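Local structure of pullulanase (Klebsiella oxytoca, 2YOC) at residues A300-Q305 with M349-P354; Q304-V309 with H321-D326; F720-R725 with I798-A803. The protein hydrolyses alpha-1,6-glucosidic linkages in pullulan and related branched glucans, and is an enzyme exported by a type 2 secretion system. One frame throughout, in Å; residues are numbered along the deposited sequence.

Contact 1: residues A300-Q305 with M349-P354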
ATOM      1  N   ALA B 300     -38.352 -35.335  21.148  1.00 52.85           N
ATOM      2  CA  ALA B 300     -37.864 -36.550  20.493  1.00 52.32           C
ATOM      3  C   ALA B 300     -38.830 -36.835  19.316  1.00 56.59           C
ATOM      4  O   ALA B 300     -39.664 -37.732  19.414  1.00 55.77           O
ATOM      5  CB  ALA B 300     -37.833 -37.699  21.491  1.00 53.67           C
ATOM      6  N   PRO B 301     -38.805 -36.003  18.231  1.00 54.66           N
ATOM      7  CA  PRO B 301     -39.784 -36.178  17.142  1.00 54.33           C
ATOM      8  C   PRO B 301     -39.690 -37.473  16.337  1.00 59.82           C
ATOM      9  O   PRO B 301     -40.650 -37.826  15.639  1.00 60.70           O
ATOM     10  CB  PRO B 301     -39.584 -34.924  16.293  1.00 54.68           C
ATOM     11  CG  PRO B 301     -38.159 -34.559  16.512  1.00 59.20           C
ATOM     12  CD  PRO B 301     -37.903 -34.856  17.950  1.00 55.74           C
ATOM     13  N   THR B 302     -38.574 -38.200  16.458  1.00 55.85           N
ATOM     14  CA  THR B 302     -38.428 -39.459  15.740  1.00 56.14           C
ATOM     15  C   THR B 302     -38.693 -40.689  16.597  1.00 59.43           C
ATOM     16  O   THR B 302     -38.944 -41.762  16.036  1.00 60.34           O
ATOM     17  CB  THR B 302     -37.084 -39.537  15.029  1.00 62.55           C
ATOM     18  OG1 THR B 302     -36.023 -39.723  15.974  1.00 64.52           O
ATOM     19  CG2 THR B 302     -36.848 -38.347  14.128  1.00 57.79           C
ATOM     20  N   ALA B 303     -38.591 -40.550  17.935  1.00 54.13           N
ATOM     21  CA  ALA B 303     -38.753 -41.651  18.874  1.00 55.81           C
ATOM     22  C   ALA B 303     -40.060 -42.361  18.651  1.00 67.43           C
ATOM     23  O   ALA B 303     -41.080 -41.712  18.398  1.00 69.05           O
ATOM     24  CB  ALA B 303     -38.658 -41.172  20.308  1.00 55.86           C
ATOM     25  N   GLN B 304     -39.994 -43.700  18.630  1.00 66.21           N
ATOM     26  CA  GLN B 304     -41.129 -44.589  18.465  1.00 67.45           C
ATOM     27  C   GLN B 304     -41.895 -44.689  19.774  1.00 69.47           C
ATOM     28  O   GLN B 304     -43.117 -44.780  19.758  1.00 66.51           O
ATOM     29  CB  GLN B 304     -40.650 -45.949  17.976  1.00 69.93           C
ATOM     30  CG  GLN B 304     -40.530 -45.976  16.468  1.00 78.01           C
ATOM     31  CD  GLN B 304     -39.948 -47.256  15.957  1.00 96.18           C
ATOM     32  OE1 GLN B 304     -40.236 -48.364  16.456  1.00 89.94           O
ATOM     33  NE2 GLN B 304     -39.162 -47.129  14.897  1.00 85.34           N
ATOM     34  N   GLN B 305     -41.160 -44.616  20.899  1.00 68.31           N
ATOM     35  CA  GLN B 305     -41.675 -44.623  22.273  1.00 68.79           C
ATOM     36  C   GLN B 305     -40.706 -43.903  23.245  1.00 73.25           C
ATOM     37  O   GLN B 305     -39.486 -43.948  23.051  1.00 73.33           O
ATOM     38  CB  GLN B 305     -41.986 -46.047  22.759  1.00 70.38           C
ATOM     39  CG  GLN B 305     -42.922 -46.100  23.969  1.00 89.97           C
ATOM     40  CD  GLN B 305     -44.244 -45.383  23.765  1.00112.21           C
ATOM     41  OE1 GLN B 305     -44.957 -45.593  22.758  1.00105.65           O
ATOM     42  NE2 GLN B 305     -44.588 -44.510  24.719  1.00102.51           N
HETATM   43  N   MSE B 349     -35.871 -44.609  25.923  1.00 71.52           N
HETATM   44  CA  MSE B 349     -36.091 -44.360  24.510  1.00 68.85           C
HETATM   45  C   MSE B 349     -36.287 -45.637  23.704  1.00 74.81           C
HETATM   46  O   MSE B 349     -35.745 -46.697  24.036  1.00 76.02           O
HETATM   47  CB  MSE B 349     -34.874 -43.656  23.922  1.00 69.29           C
HETATM   48  CG  MSE B 349     -34.421 -42.425  24.682  1.00 74.79           C
HETATM   49 SE   MSE B 349     -35.691 -40.966  24.603  1.00 80.98          SE
HETATM   50  CE  MSE B 349     -35.868 -40.803  22.604  1.00 76.21           C
ATOM     51  N   THR B 350     -37.035 -45.500  22.606  1.00 70.58           N
ATOM     52  CA  THR B 350     -37.231 -46.485  21.551  1.00 70.58           C
ATOM     53  C   THR B 350     -37.119 -45.616  20.306  1.00 74.99           C
ATOM     54  O   THR B 350     -38.061 -44.881  19.980  1.00 75.49           O
ATOM     55  CB  THR B 350     -38.528 -47.229  21.668  1.00 68.62           C
ATOM     56  OG1 THR B 350     -38.510 -47.937  22.903  1.00 80.10           O
ATOM     57  CG2 THR B 350     -38.709 -48.188  20.539  1.00 59.94           C
ATOM     58  N   VAL B 351     -35.925 -45.624  19.678  1.00 68.21           N
ATOM     59  CA  VAL B 351     -35.640 -44.732  18.577  1.00 65.74           C
ATOM     60  C   VAL B 351     -34.643 -45.300  17.547  1.00 72.63           C
ATOM     61  O   VAL B 351     -33.653 -45.929  17.906  1.00 73.15           O
ATOM     62  CB  VAL B 351     -35.217 -43.345  19.156  1.00 65.99           C
ATOM     63  CG1 VAL B 351     -34.010 -43.457  20.097  1.00 64.98           C
ATOM     64  CG2 VAL B 351     -35.015 -42.288  18.072  1.00 64.11           C
ATOM     65  N   TYR B 352     -34.896 -45.028  16.269  1.00 69.24           N
ATOM     66  CA  TYR B 352     -34.015 -45.435  15.213  1.00 69.71           C
ATOM     67  C   TYR B 352     -32.792 -44.500  15.185  1.00 75.44           C
ATOM     68  O   TYR B 352     -32.949 -43.279  15.078  1.00 73.54           O
ATOM     69  CB  TYR B 352     -34.757 -45.423  13.861  1.00 71.56           C
ATOM     70  CG  TYR B 352     -33.815 -45.478  12.680  1.00 74.58           C
ATOM     71  CD1 TYR B 352     -33.184 -46.663  12.320  1.00 77.50           C
ATOM     72  CD2 TYR B 352     -33.486 -44.326  11.970  1.00 75.07           C
ATOM     73  CE1 TYR B 352     -32.302 -46.717  11.243  1.00 78.12           C
ATOM     74  CE2 TYR B 352     -32.584 -44.362  10.905  1.00 76.16           C
ATOM     75  CZ  TYR B 352     -31.992 -45.560  10.542  1.00 86.57           C
ATOM     76  OH  TYR B 352     -31.096 -45.584   9.490  1.00 86.60           O
ATOM     77  N   HIS B 353     -31.575 -45.073  15.268  1.00 73.94           N
ATOM     78  CA  HIS B 353     -30.335 -44.296  15.188  1.00 71.77           C
ATOM     79  C   HIS B 353     -29.693 -44.582  13.844  1.00 77.39           C
ATOM     80  O   HIS B 353     -29.310 -45.726  13.599  1.00 77.95           O
ATOM     81  CB  HIS B 353     -29.353 -44.647  16.321  1.00 72.35           C
ATOM     82  CG  HIS B 353     -28.391 -43.545  16.592  1.00 74.21           C
ATOM     83  ND1 HIS B 353     -27.617 -42.998  15.579  1.00 75.12           N
ATOM     84  CD2 HIS B 353     -28.162 -42.861  17.733  1.00 75.49           C
ATOM     85  CE1 HIS B 353     -26.932 -42.013  16.140  1.00 73.42           C
ATOM     86  NE2 HIS B 353     -27.217 -41.898  17.437  1.00 74.01           N
ATOM     87  N   PRO B 354     -29.517 -43.569  12.967  1.00 74.89           N
ATOM     88  CA  PRO B 354     -28.920 -43.838  11.650  1.00 74.46           C
ATOM     89  C   PRO B 354     -27.469 -44.318  11.645  1.00 76.69           C
ATOM     90  O   PRO B 354     -27.062 -44.956  10.672  1.00 78.44           O
ATOM     91  CB  PRO B 354     -29.109 -42.523  10.898  1.00 75.08           C
ATOM     92  CG  PRO B 354     -30.159 -41.772  11.667  1.00 79.03           C
ATOM     93  CD  PRO B 354     -29.911 -42.155  13.083  1.00 75.22           C
TER
HETATM   94  O   HOH W   1     -37.504 -44.341  15.924  1.00 53.88           O
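A classic beta bulge pairs Q304 and Q305 with the single residue T350, where the loop leading into strand 305-311 comes alongside strand 344-353. The backbone amides of both bulge residues turn to one acceptor, T350 O. Q304 N lies 2.6 Å from T350 O and approaches nearly along the C=O axis. Q305 N, 3.2 Å from T350 O, sits instead in the carbonyl plane on a lone pair. In return, T350 N donates to Q305 O over 2.9 Å and completes an antiparallel hydrogen-bonded pair. T350 O, accepting from both Q304 N and Q305 N, sets two residues opposite one, which is what defines the bulge.

T350 and Q305 share a face of the sheet, T350 CB lying 3.8 Å from Q305 CB. T350 CG2, anti to its own backbone N, touches Q304 CB at 3.9 Å. The amide of Q304 leads elsewhere, with NE2 donating to Q246 O. M349 and V351, the neighbours of T350 in the strand, turn to the loop residues. Selenomethionine M349 folds back on itself (chi2 -67°, chi3 -55°), which turns its methyl onto two alanines that meet it from the same side; M349 CE is 3.6 Å from A303 CB and 3.8 Å from A300 CB. V351 adds its CG2, 3.5 Å from T302 OG1 and also against A303 CA. A water bridges the next step of the two chains, donating to T302 O and accepting from Y352 N.

W332 of strand 331-336 packs on A303 and donates its NE1 to A300 O. The whole is a classic beta bulge, an irregularity of antiparallel sheets, placed here where the loop runs into strand 305-311 in the beta-sandwich of the carbohydrate-binding module 48 family.

Contact 2: residues Q304-V309 with H321-D326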
ATOM      1  N   GLN B 304     -39.994 -43.700  18.630  1.00 66.21           N
ATOM      2  CA  GLN B 304     -41.129 -44.589  18.465  1.00 67.45           C
ATOM      3  C   GLN B 304     -41.895 -44.689  19.774  1.00 69.47           C
ATOM      4  O   GLN B 304     -43.117 -44.780  19.758  1.00 66.51           O
ATOM      5  CB  GLN B 304     -40.650 -45.949  17.976  1.00 69.93           C
ATOM      6  CG  GLN B 304     -40.530 -45.976  16.468  1.00 78.01           C
ATOM      7  CD  GLN B 304     -39.948 -47.256  15.957  1.00 96.18           C
ATOM      8  OE1 GLN B 304     -40.236 -48.364  16.456  1.00 89.94           O
ATOM      9  NE2 GLN B 304     -39.162 -47.129  14.897  1.00 85.34           N
ATOM     10  N   GLN B 305     -41.160 -44.616  20.899  1.00 68.31           N
ATOM     11  CA  GLN B 305     -41.675 -44.623  22.273  1.00 68.79           C
ATOM     12  C   GLN B 305     -40.706 -43.903  23.245  1.00 73.25           C
ATOM     13  O   GLN B 305     -39.486 -43.948  23.051  1.00 73.33           O
ATOM     14  CB  GLN B 305     -41.986 -46.047  22.759  1.00 70.38           C
ATOM     15  CG  GLN B 305     -42.922 -46.100  23.969  1.00 89.97           C
ATOM     16  CD  GLN B 305     -44.244 -45.383  23.765  1.00112.21           C
ATOM     17  OE1 GLN B 305     -44.957 -45.593  22.758  1.00105.65           O
ATOM     18  NE2 GLN B 305     -44.588 -44.510  24.719  1.00102.51           N
ATOM     19  N   VAL B 306     -41.270 -43.212  24.256  1.00 68.15           N
ATOM     20  CA  VAL B 306     -40.563 -42.550  25.350  1.00 65.75           C
ATOM     21  C   VAL B 306     -41.359 -42.810  26.628  1.00 68.49           C
ATOM     22  O   VAL B 306     -42.575 -42.628  26.618  1.00 66.42           O
ATOM     23  CB  VAL B 306     -40.330 -41.023  25.152  1.00 67.17           C
ATOM     24  CG1 VAL B 306     -39.358 -40.477  26.205  1.00 65.94           C
ATOM     25  CG2 VAL B 306     -39.837 -40.694  23.753  1.00 65.24           C
ATOM     26  N   ASP B 307     -40.672 -43.224  27.717  1.00 68.40           N
ATOM     27  CA  ASP B 307     -41.253 -43.473  29.056  1.00 70.68           C
ATOM     28  C   ASP B 307     -40.394 -42.765  30.120  1.00 75.85           C
ATOM     29  O   ASP B 307     -39.168 -42.724  29.974  1.00 77.22           O
ATOM     30  CB  ASP B 307     -41.260 -44.984  29.411  1.00 74.37           C
ATOM     31  CG  ASP B 307     -42.106 -45.938  28.575  1.00 94.17           C
ATOM     32  OD1 ASP B 307     -42.769 -45.475  27.619  1.00 96.77           O
ATOM     33  OD2 ASP B 307     -42.092 -47.160  28.868  1.00102.28           O
ATOM     34  N   VAL B 308     -41.005 -42.238  31.194  1.00 70.51           N
ATOM     35  CA  VAL B 308     -40.223 -41.668  32.289  1.00 68.87           C
ATOM     36  C   VAL B 308     -40.006 -42.850  33.217  1.00 73.11           C
ATOM     37  O   VAL B 308     -40.966 -43.552  33.543  1.00 74.49           O
ATOM     38  CB  VAL B 308     -40.892 -40.506  33.071  1.00 72.17           C
ATOM     39  CG1 VAL B 308     -39.862 -39.755  33.920  1.00 70.66           C
ATOM     40  CG2 VAL B 308     -41.629 -39.544  32.154  1.00 71.14           C
ATOM     41  N   VAL B 309     -38.764 -43.093  33.615  1.00 68.14           N
ATOM     42  CA  VAL B 309     -38.453 -44.178  34.553  1.00 69.02           C
ATOM     43  C   VAL B 309     -38.075 -43.440  35.807  1.00 70.14           C
ATOM     44  O   VAL B 309     -37.190 -42.586  35.745  1.00 69.77           O
ATOM     45  CB  VAL B 309     -37.305 -45.112  34.067  1.00 72.53           C
ATOM     46  CG1 VAL B 309     -37.125 -46.297  35.005  1.00 73.30           C
ATOM     47  CG2 VAL B 309     -37.547 -45.589  32.643  1.00 72.49           C
ATOM     48  N   HIS B 321     -43.461 -44.703  33.413  1.00 76.81           N
ATOM     49  CA  HIS B 321     -44.643 -44.083  32.840  1.00 75.96           C
ATOM     50  C   HIS B 321     -44.516 -43.704  31.368  1.00 78.73           C
ATOM     51  O   HIS B 321     -43.797 -42.756  31.035  1.00 78.05           O
ATOM     52  CB  HIS B 321     -45.032 -42.861  33.676  1.00 75.72           C
ATOM     53  CG  HIS B 321     -45.036 -43.116  35.154  1.00 79.51           C
ATOM     54  ND1 HIS B 321     -44.010 -42.660  35.971  1.00 79.74           N
ATOM     55  CD2 HIS B 321     -45.931 -43.783  35.916  1.00 82.49           C
ATOM     56  CE1 HIS B 321     -44.328 -43.035  37.199  1.00 79.79           C
ATOM     57  NE2 HIS B 321     -45.469 -43.718  37.215  1.00 82.04           N
ATOM     58  N   PRO B 322     -45.245 -44.395  30.466  1.00 74.19           N
ATOM     59  CA  PRO B 322     -45.212 -44.002  29.048  1.00 72.66           C
ATOM     60  C   PRO B 322     -45.738 -42.569  28.857  1.00 76.29           C
ATOM     61  O   PRO B 322     -46.717 -42.164  29.498  1.00 77.78           O
ATOM     62  CB  PRO B 322     -46.068 -45.065  28.364  1.00 75.30           C
ATOM     63  CG  PRO B 322     -46.920 -45.589  29.409  1.00 80.54           C
ATOM     64  CD  PRO B 322     -46.162 -45.524  30.685  1.00 76.34           C
HETATM   65  N   MSE B 323     -45.009 -41.780  28.062  1.00 68.75           N
HETATM   66  CA  MSE B 323     -45.287 -40.373  27.801  1.00 65.86           C
HETATM   67  C   MSE B 323     -46.292 -40.103  26.688  1.00 72.05           C
HETATM   68  O   MSE B 323     -46.521 -40.971  25.842  1.00 74.65           O
HETATM   69  CB  MSE B 323     -43.982 -39.633  27.555  1.00 65.45           C
HETATM   70  CG  MSE B 323     -43.156 -39.577  28.802  1.00 71.48           C
HETATM   71 SE   MSE B 323     -41.402 -38.918  28.517  1.00 76.48          SE
HETATM   72  CE  MSE B 323     -41.629 -37.200  29.230  1.00 71.76           C
ATOM     73  N   THR B 324     -46.891 -38.897  26.694  1.00 66.14           N
ATOM     74  CA  THR B 324     -47.878 -38.487  25.708  1.00 64.89           C
ATOM     75  C   THR B 324     -47.197 -37.681  24.644  1.00 69.56           C
ATOM     76  O   THR B 324     -46.547 -36.661  24.944  1.00 70.28           O
ATOM     77  CB  THR B 324     -49.058 -37.761  26.383  1.00 66.16           C
ATOM     78  OG1 THR B 324     -49.643 -38.634  27.352  1.00 66.54           O
ATOM     79  CG2 THR B 324     -50.129 -37.342  25.394  1.00 61.01           C
ATOM     80  N   ARG B 325     -47.342 -38.120  23.395  1.00 66.25           N
ATOM     81  CA  ARG B 325     -46.721 -37.427  22.267  1.00 65.43           C
ATOM     82  C   ARG B 325     -47.645 -36.333  21.730  1.00 69.33           C
ATOM     83  O   ARG B 325     -48.834 -36.584  21.518  1.00 68.12           O
ATOM     84  CB  ARG B 325     -46.368 -38.431  21.146  1.00 65.36           C
ATOM     85  CG  ARG B 325     -45.522 -37.868  20.023  1.00 67.68           C
ATOM     86  CD  ARG B 325     -45.409 -38.875  18.902  1.00 67.58           C
ATOM     87  NE  ARG B 325     -44.308 -38.550  17.987  1.00 65.12           N
ATOM     88  CZ  ARG B 325     -44.447 -37.900  16.832  1.00 71.87           C
ATOM     89  NH1 ARG B 325     -45.645 -37.491  16.427  1.00 61.40           N
ATOM     90  NH2 ARG B 325     -43.389 -37.649  16.076  1.00 56.59           N
ATOM     91  N   ASP B 326     -47.091 -35.127  21.514  1.00 66.01           N
ATOM     92  CA  ASP B 326     -47.793 -34.032  20.865  1.00 66.20           C
ATOM     93  C   ASP B 326     -47.318 -34.114  19.427  1.00 69.97           C
ATOM     94  O   ASP B 326     -46.108 -34.023  19.167  1.00 67.93           O
ATOM     95  CB  ASP B 326     -47.441 -32.667  21.490  1.00 67.99           C
ATOM     96  CG  ASP B 326     -48.036 -31.452  20.767  1.00 83.56           C
ATOM     97  OD1 ASP B 326     -49.167 -31.576  20.206  1.00 88.21           O
ATOM     98  OD2 ASP B 326     -47.392 -30.373  20.788  1.00 81.84           O
TER
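Q305 lays its amide alongside the ring of P322, Q305 NE2 coming 4.0 Å from P322 CB. A bend at chi2 (56°) helps bring the amide there, near enough to V306 O for a weak hydrogen bond. That carbonyl has a stronger partner across the gap: M323 N donates to V306 O over 3.0 Å in an almost straight bond. The V306 side chain reaches the same residue from another direction, V306 CG1 touching the selenium of M323 at 3.5 Å. D307 is paired with P322 in a non-hydrogen-bonded position of the beta hairpin formed by strands 305-311 and 317-326. Because such a site needs no N-H directed at the partner strand, proline fits it without costing this pair a bond. D307 OD1 lies 3.2 Å from P322 CA and also touches its CB, and D307 CA makes a CA-H...O contact of 3.3 Å with H321 O. V308 forms the hydrogen-bonded pair with H321: V308 N donates to H321 O and H321 N to V308 O, both over 2.8 Å. On the buried side, V308 CG2 packs at 3.7 Å on M323 CG, the two side chains crossing at about a right angle, with F296 of strand 293-299 against both.

Contact 3: residues F720-R725 with I798-A803. With SO4 (sulfate ion), chain R.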
ATOM      1  N   PHE B 720     -12.147 -12.073  21.843  1.00 51.52           N
ATOM      2  CA  PHE B 720     -10.763 -11.978  22.283  1.00 52.80           C
ATOM      3  C   PHE B 720      -9.971 -11.443  21.106  1.00 58.81           C
ATOM      4  O   PHE B 720     -10.212 -11.849  19.954  1.00 57.31           O
ATOM      5  CB  PHE B 720     -10.191 -13.353  22.706  1.00 55.11           C
ATOM      6  CG  PHE B 720     -10.558 -13.825  24.089  1.00 56.92           C
ATOM      7  CD1 PHE B 720      -9.792 -13.461  25.191  1.00 60.95           C
ATOM      8  CD2 PHE B 720     -11.673 -14.633  24.293  1.00 60.09           C
ATOM      9  CE1 PHE B 720     -10.141 -13.897  26.481  1.00 63.11           C
ATOM     10  CE2 PHE B 720     -12.021 -15.068  25.581  1.00 63.11           C
ATOM     11  CZ  PHE B 720     -11.246 -14.710  26.665  1.00 61.40           C
ATOM     12  N   SER B 721      -9.062 -10.496  21.389  1.00 58.45           N
ATOM     13  CA  SER B 721      -8.192  -9.945  20.357  1.00 59.01           C
ATOM     14  C   SER B 721      -6.807 -10.559  20.467  1.00 64.50           C
ATOM     15  O   SER B 721      -6.131 -10.463  21.509  1.00 66.28           O
ATOM     16  CB  SER B 721      -8.134  -8.430  20.402  1.00 61.44           C
ATOM     17  OG  SER B 721      -7.307  -7.951  19.355  1.00 67.47           O
ATOM     18  N   ASP B 722      -6.424 -11.231  19.381  1.00 59.23           N
ATOM     19  CA  ASP B 722      -5.164 -11.922  19.188  1.00 58.38           C
ATOM     20  C   ASP B 722      -4.098 -10.966  18.640  1.00 58.55           C
ATOM     21  O   ASP B 722      -2.917 -11.308  18.639  1.00 58.98           O
ATOM     22  CB  ASP B 722      -5.375 -13.132  18.252  1.00 60.15           C
ATOM     23  CG  ASP B 722      -6.162 -12.914  16.966  1.00 69.85           C
ATOM     24  OD1 ASP B 722      -6.892 -11.902  16.874  1.00 69.21           O
ATOM     25  OD2 ASP B 722      -6.109 -13.795  16.085  1.00 78.50           O
ATOM     26  N   ARG B 723      -4.515  -9.766  18.200  1.00 50.53           N
ATOM     27  CA  ARG B 723      -3.639  -8.761  17.624  1.00 49.95           C
ATOM     28  C   ARG B 723      -2.615  -8.243  18.600  1.00 60.43           C
ATOM     29  O   ARG B 723      -1.422  -8.331  18.316  1.00 62.51           O
ATOM     30  CB  ARG B 723      -4.434  -7.601  17.029  1.00 43.98           C
ATOM     31  CG  ARG B 723      -5.016  -7.891  15.666  1.00 37.88           C
ATOM     32  CD  ARG B 723      -6.341  -8.542  15.818  1.00 42.19           C
ATOM     33  NE  ARG B 723      -7.119  -8.499  14.598  1.00 47.26           N
ATOM     34  CZ  ARG B 723      -7.627  -9.573  14.024  1.00 57.85           C
ATOM     35  NH1 ARG B 723      -7.413 -10.773  14.541  1.00 40.78           N
ATOM     36  NH2 ARG B 723      -8.368  -9.458  12.935  1.00 57.17           N
ATOM     37  N   LEU B 724      -3.052  -7.671  19.735  1.00 59.49           N
ATOM     38  CA  LEU B 724      -2.103  -7.144  20.727  1.00 60.08           C
ATOM     39  C   LEU B 724      -1.367  -8.319  21.358  1.00 67.41           C
ATOM     40  O   LEU B 724      -0.148  -8.253  21.510  1.00 68.97           O
ATOM     41  CB  LEU B 724      -2.824  -6.286  21.775  1.00 59.41           C
ATOM     42  CG  LEU B 724      -2.015  -5.749  22.945  1.00 63.57           C
ATOM     43  CD1 LEU B 724      -2.435  -4.339  23.291  1.00 62.49           C
ATOM     44  CD2 LEU B 724      -2.172  -6.633  24.176  1.00 64.96           C
ATOM     45  N   ARG B 725      -2.107  -9.417  21.644  1.00 63.69           N
ATOM     46  CA  ARG B 725      -1.620 -10.640  22.267  1.00 62.73           C
ATOM     47  C   ARG B 725      -0.353 -11.116  21.642  1.00 68.65           C
ATOM     48  O   ARG B 725       0.652 -11.226  22.332  1.00 70.36           O
ATOM     49  CB  ARG B 725      -2.680 -11.726  22.196  1.00 59.47           C
ATOM     50  CG  ARG B 725      -2.237 -13.014  22.849  1.00 57.01           C
ATOM     51  CD  ARG B 725      -3.066 -14.153  22.336  1.00 66.18           C
ATOM     52  NE  ARG B 725      -2.708 -14.525  20.969  1.00 81.08           N
ATOM     53  CZ  ARG B 725      -3.489 -15.229  20.158  1.00 89.70           C
ATOM     54  NH1 ARG B 725      -4.709 -15.585  20.544  1.00 64.65           N
ATOM     55  NH2 ARG B 725      -3.074 -15.546  18.940  1.00 78.33           N
ATOM     56  N   ILE B 798      -4.538  -1.661   9.009  1.00 49.71           N
ATOM     57  CA  ILE B 798      -3.284  -2.214   9.575  1.00 48.66           C
ATOM     58  C   ILE B 798      -3.424  -3.687   9.504  1.00 55.62           C
ATOM     59  O   ILE B 798      -4.363  -4.218  10.072  1.00 56.72           O
ATOM     60  CB  ILE B 798      -3.022  -1.765  11.040  1.00 50.54           C
ATOM     61  CG1 ILE B 798      -2.803  -0.267  11.151  1.00 51.41           C
ATOM     62  CG2 ILE B 798      -1.899  -2.575  11.726  1.00 49.18           C
ATOM     63  CD1 ILE B 798      -1.529   0.308  10.502  1.00 64.58           C
ATOM     64  N   ASP B 799      -2.539  -4.358   8.796  1.00 55.63           N
ATOM     65  CA  ASP B 799      -2.608  -5.822   8.616  1.00 56.27           C
ATOM     66  C   ASP B 799      -2.291  -6.631   9.888  1.00 59.76           C
ATOM     67  O   ASP B 799      -1.494  -6.203  10.720  1.00 60.47           O
ATOM     68  CB  ASP B 799      -1.684  -6.232   7.453  1.00 58.74           C
ATOM     69  CG  ASP B 799      -1.465  -7.707   7.292  1.00 80.15           C
ATOM     70  OD1 ASP B 799      -0.569  -8.252   7.987  1.00 93.09           O
ATOM     71  OD2 ASP B 799      -2.196  -8.326   6.492  1.00 81.82           O
ATOM     72  N   TYR B 800      -2.912  -7.806  10.002  1.00 55.66           N
ATOM     73  CA  TYR B 800      -2.634  -8.811  11.016  1.00 55.78           C
ATOM     74  C   TYR B 800      -2.729 -10.184  10.371  1.00 62.34           C
ATOM     75  O   TYR B 800      -3.791 -10.812  10.383  1.00 62.08           O
ATOM     76  CB  TYR B 800      -3.531  -8.692  12.245  1.00 55.67           C
ATOM     77  CG  TYR B 800      -3.319  -9.832  13.223  1.00 56.90           C
ATOM     78  CD1 TYR B 800      -2.151  -9.924  13.981  1.00 59.19           C
ATOM     79  CD2 TYR B 800      -4.290 -10.814  13.400  1.00 56.43           C
ATOM     80  CE1 TYR B 800      -1.955 -10.972  14.886  1.00 59.17           C
ATOM     81  CE2 TYR B 800      -4.096 -11.877  14.282  1.00 56.61           C
ATOM     82  CZ  TYR B 800      -2.935 -11.945  15.033  1.00 64.28           C
ATOM     83  OH  TYR B 800      -2.779 -12.974  15.929  1.00 64.46           O
ATOM     84  N   ASN B 801      -1.627 -10.629   9.763  1.00 60.54           N
ATOM     85  CA  ASN B 801      -1.534 -11.924   9.074  1.00 60.84           C
ATOM     86  C   ASN B 801      -2.591 -12.086   7.971  1.00 64.57           C
ATOM     87  O   ASN B 801      -3.224 -13.153   7.864  1.00 64.32           O
ATOM     88  CB  ASN B 801      -1.599 -13.108  10.066  1.00 62.98           C
ATOM     89  CG  ASN B 801      -0.687 -13.053  11.272  1.00 78.44           C
ATOM     90  OD1 ASN B 801       0.345 -12.377  11.284  1.00 71.56           O
ATOM     91  ND2 ASN B 801      -1.030 -13.838  12.294  1.00 67.20           N
ATOM     92  N   GLY B 802      -2.792 -11.026   7.187  1.00 60.43           N
ATOM     93  CA  GLY B 802      -3.753 -11.054   6.090  1.00 60.61           C
ATOM     94  C   GLY B 802      -5.109 -10.493   6.454  1.00 65.58           C
ATOM     95  O   GLY B 802      -5.903 -10.121   5.580  1.00 66.58           O
ATOM     96  N   ALA B 803      -5.367 -10.401   7.752  1.00 60.98           N
ATOM     97  CA  ALA B 803      -6.609  -9.876   8.289  1.00 59.35           C
ATOM     98  C   ALA B 803      -6.515  -8.388   8.641  1.00 62.69           C
ATOM     99  O   ALA B 803      -5.418  -7.894   8.960  1.00 62.47           O
ATOM    100  CB  ALA B 803      -6.997 -10.669   9.530  1.00 59.41           C
TER
HETATM  101  S   SO4 R2082       0.427  -1.738   7.337  1.00141.50           S
HETATM  102  O1  SO4 R2082       0.384  -3.185   7.681  1.00145.43           O
HETATM  103  O2  SO4 R2082      -0.916  -1.240   7.098  1.00145.69           O
HETATM  104  O3  SO4 R2082       1.178  -1.546   6.099  1.00147.34           O
HETATM  105  O4  SO4 R2082       1.071  -0.968   8.450  1.00146.98           O
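R723 and Y800 carry the apolar part of this contact. R723 CG sits over one face of the Y800 ring in a CH-pi contact, 3.9 Å from the centroid and 24° off the normal. A bend at chi2 (87°) then swings the rest of the arginine along the ring toward its rim, where R723 NH1 comes 3.3 Å from Y800 CD2. The guanidinium, inclined 36° to the ring, has Y800 CD2 over one of its faces, offset toward the rim. R723 NH2 lies 3.9 Å from A803 CB, while N801 ND2 stands over the opposite face of the tyrosine.

Polar bonds hold the guanidinium from both sides of the contact. R723 NH1 forms a salt bridge with its neighbour D722 OD1 at 2.6 Å, while R723 NE and NH2 donate to the carbonyls of G805 and P804, just after segment 798-803. D722 OD2 meets the edge of the tyrosine 3.3 Å from Y800 CE2. The Y800 hydroxyl finds its hydrogen bond with D726 OD2, one helical turn further on.

Backbone bonds from Y800 N to A803 O (2.7 Å) and from A803 N to Y800 O close a type I' beta turn. A side-chain bond braces it: D799 OD2 accepts from G802 N over 2.9 Å in an Asx motif.

Helix 722-729 follows strand 718-720, the sixth of the parallel barrel. The hairpin of strands 799-800 and 803-804 lies against the start of that helix, L771 of helix 762-776 also touches Y800, and S55 of the second subunit packs on A803.

Contacts 1 and 2 are successive steps of one sheet. They share Q304 and Q305, their centres are 11 Å apart, and strand 305-311 serves both, with strand 344-353 along one side and strand 317-326 along the other. They also touch directly: P301 O lies 2.8 Å from R325 NH2, a probable hydrogen bond, and M349 SE packs 4.0 Å from V306 CG1. Contact 3 belongs to the eight-stranded (beta/alpha)8 barrel, which in this glycosidase family probably carries the catalytic site; its nearest atoms are about 32 Å from contact 1 and 37 Å from contact 2. The sulfate, probably from the crystallisation liquor, is held weakly by D799 N and marks no known site.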